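Local structure of RmpD (Hexulose-6-phosphate synthase) (Streptococcus mutans, 3EXR) at residues G150-E155 with L182-G187. The protein is a TIM-barrel protein of the orotidine 5'-phosphate decarboxylase / HUMPS family. Numbering follows the deposited sequence.
Sequences GETWGE and LKLFEG
W153 and F185 meet in a T-shaped (edge-to-face) stack, the aromatic heart of this contact. The phenyl ring drives its far corner at the indole, CZ standing 3.5 Å above the indole plane over its centre. CZ of F185 lies 3.6 Å from both CD2 and CE2 of W153, the indole's bridging carbons. The two planes are inclined at 66°, and the centroids of the phenyl and the five-membered indole ring lie 4.8 Å apart. F185 takes a chi1 of -69°, its CG opposite the carbonyl carbon, which carries the ring out from the 3-10 turn to the indole.

Beside the stack, the T152 hydroxyl and the L184 side chain meet in tight van der Waals contact. OG1 of T152 faces the fork of L184, 3.2 Å from both CD1 and CD2. CD1 of L184 also reaches to 4.4 Å from CB of W153 and lies near the backbone N of W153, a buried amide without a hydrogen-bond partner in the model. No hydrogen bond joins the segments; within 182-187, F185 N to L182 O (2.8 Å) keeps the turn closed.

NE1 of W153 donates a hydrogen bond to G175 O, just after strand 170-174. The contact joins the loop between helices 144-149 and 155-167 to the connection between the seventh and eighth strands of the TIM barrel, 170-174 and 192-195. L158 of helix 155-167 and V173 of strand 170-174 touch both aromatic side chains, while F193 meets F185 edge-to-face and W220 of helix 205-220 also packs on it.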
loop_
_atom_site.group_PDB
_atom_site.type_symbol
_atom_site.label_atom_id
_atom_site.label_comp_id
_atom_site.label_asym_id
_atom_site.label_seq_id
_atom_site.Cartn_x
_atom_site.Cartn_y
_atom_site.Cartn_z
ATOM N N GLY A 150 25.301 -2.868 3.073
ATOM C CA GLY A 150 26.159 -1.860 2.480
ATOM C C GLY A 150 26.832 -2.361 1.229
ATOM O O GLY A 150 27.831 -1.819 0.780
ATOM N N GLU A 151 26.265 -3.406 0.657
ATOM C CA GLU A 151 26.875 -4.089 -0.462
ATOM C C GLU A 151 26.651 -3.359 -1.766
ATOM O O GLU A 151 25.709 -2.610 -1.905
ATOM C CB GLU A 151 26.341 -5.496 -0.566
ATOM C CG GLU A 151 26.949 -6.429 0.413
ATOM C CD GLU A 151 26.595 -7.873 0.157
ATOM O OE1 GLU A 151 26.513 -8.307 -1.017
ATOM O OE2 GLU A 151 26.423 -8.570 1.155
ATOM N N THR A 152 27.535 -3.592 -2.717
ATOM C CA THR A 152 27.292 -3.202 -4.089
ATOM C C THR A 152 26.033 -3.913 -4.588
ATOM O O THR A 152 25.617 -4.909 -4.031
ATOM C CB THR A 152 28.483 -3.563 -4.993
ATOM O OG1 THR A 152 28.474 -2.763 -6.169
ATOM C CG2 THR A 152 28.449 -5.029 -5.377
ATOM N N TRP A 153 25.460 -3.385 -5.653
ATOM C CA TRP A 153 24.443 -4.105 -6.396
ATOM C C TRP A 153 25.010 -5.384 -6.981
ATOM O O TRP A 153 25.917 -5.342 -7.780
ATOM C CB TRP A 153 23.873 -3.242 -7.512
ATOM C CG TRP A 153 22.811 -2.322 -7.049
ATOM C CD1 TRP A 153 22.939 -1.285 -6.203
ATOM C CD2 TRP A 153 21.434 -2.361 -7.430
ATOM N NE1 TRP A 153 21.736 -0.669 -6.014
ATOM C CE2 TRP A 153 20.792 -1.310 -6.761
ATOM C CE3 TRP A 153 20.690 -3.176 -8.272
ATOM C CZ2 TRP A 153 19.441 -1.063 -6.909
ATOM C CZ3 TRP A 153 19.354 -2.929 -8.411
ATOM C CH2 TRP A 153 18.740 -1.885 -7.736
ATOM N N GLY A 154 24.446 -6.521 -6.602
ATOM C CA GLY A 154 24.951 -7.784 -7.088
ATOM C C GLY A 154 24.531 -8.097 -8.510
ATOM O O GLY A 154 23.628 -7.477 -9.043
ATOM N N GLU A 155 25.182 -9.076 -9.122
ATOM C CA GLU A 155 24.882 -9.398 -10.500
ATOM C C GLU A 155 23.459 -9.877 -10.729
ATOM O O GLU A 155 22.869 -9.588 -11.748
ATOM C CB GLU A 155 25.881 -10.388 -11.092
ATOM C CG GLU A 155 27.263 -9.826 -11.230
ATOM C CD GLU A 155 27.339 -8.663 -12.209
ATOM O OE1 GLU A 155 26.945 -8.825 -13.376
ATOM O OE2 GLU A 155 27.772 -7.592 -11.801
ATOM N N LEU A 182 26.984 5.191 -8.884
ATOM C CA LEU A 182 26.326 5.234 -10.165
ATOM C C LEU A 182 27.125 4.441 -11.207
ATOM O O LEU A 182 26.531 3.726 -11.983
ATOM C CB LEU A 182 26.084 6.658 -10.631
ATOM C CG LEU A 182 24.951 7.388 -9.926
ATOM C CD1 LEU A 182 25.081 8.871 -10.172
ATOM C CD2 LEU A 182 23.576 6.872 -10.390
ATOM N N LYS A 183 28.455 4.532 -11.179
ATOM C CA LYS A 183 29.293 3.821 -12.152
ATOM C C LYS A 183 29.019 2.298 -12.230
ATOM O O LYS A 183 29.247 1.686 -13.261
ATOM C CB LYS A 183 30.796 4.129 -11.936
ATOM C CG LYS A 183 31.420 3.586 -10.670
ATOM C CD LYS A 183 32.920 3.877 -10.611
ATOM C CE LYS A 183 33.224 5.371 -10.462
ATOM N NZ LYS A 183 32.625 5.998 -9.255
ATOM N N LEU A 184 28.485 1.704 -11.161
ATOM C CA LEU A 184 28.050 0.287 -11.185
ATOM C C LEU A 184 27.077 -0.006 -12.312
ATOM O O LEU A 184 27.006 -1.132 -12.816
ATOM C CB LEU A 184 27.306 -0.087 -9.893
ATOM C CG LEU A 184 28.002 0.124 -8.567
ATOM C CD1 LEU A 184 27.037 -0.204 -7.411
ATOM C CD2 LEU A 184 29.249 -0.709 -8.534
ATOM N N PHE A 185 26.285 1.001 -12.649
ATOM C CA PHE A 185 25.215 0.879 -13.617
ATOM C C PHE A 185 25.626 1.229 -15.039
ATOM O O PHE A 185 24.781 1.298 -15.922
ATOM C CB PHE A 185 24.056 1.774 -13.204
ATOM C CG PHE A 185 23.337 1.301 -11.950
ATOM C CD1 PHE A 185 22.325 0.359 -12.030
ATOM C CD2 PHE A 185 23.690 1.805 -10.704
ATOM C CE1 PHE A 185 21.645 -0.051 -10.855
ATOM C CE2 PHE A 185 23.040 1.392 -9.548
ATOM C CZ PHE A 185 22.027 0.453 -9.623
ATOM N N GLU A 186 26.919 1.432 -15.265
ATOM C CA GLU A 186 27.415 1.773 -16.589
ATOM C C GLU A 186 26.902 0.761 -17.615
ATOM O O GLU A 186 26.936 -0.447 -17.383
ATOM C CB GLU A 186 28.950 1.846 -16.586
ATOM C CG GLU A 186 29.574 2.722 -17.698
ATOM C CD GLU A 186 29.438 2.147 -19.115
ATOM O OE1 GLU A 186 29.591 0.925 -19.264
ATOM O OE2 GLU A 186 29.143 2.905 -20.076
ATOM N N GLY A 187 26.400 1.268 -18.730
ATOM C CA GLY A 187 25.833 0.415 -19.762
ATOM C C GLY A 187 24.436 -0.132 -19.500
ATOM O O GLY A 187 23.913 -0.896 -20.321
#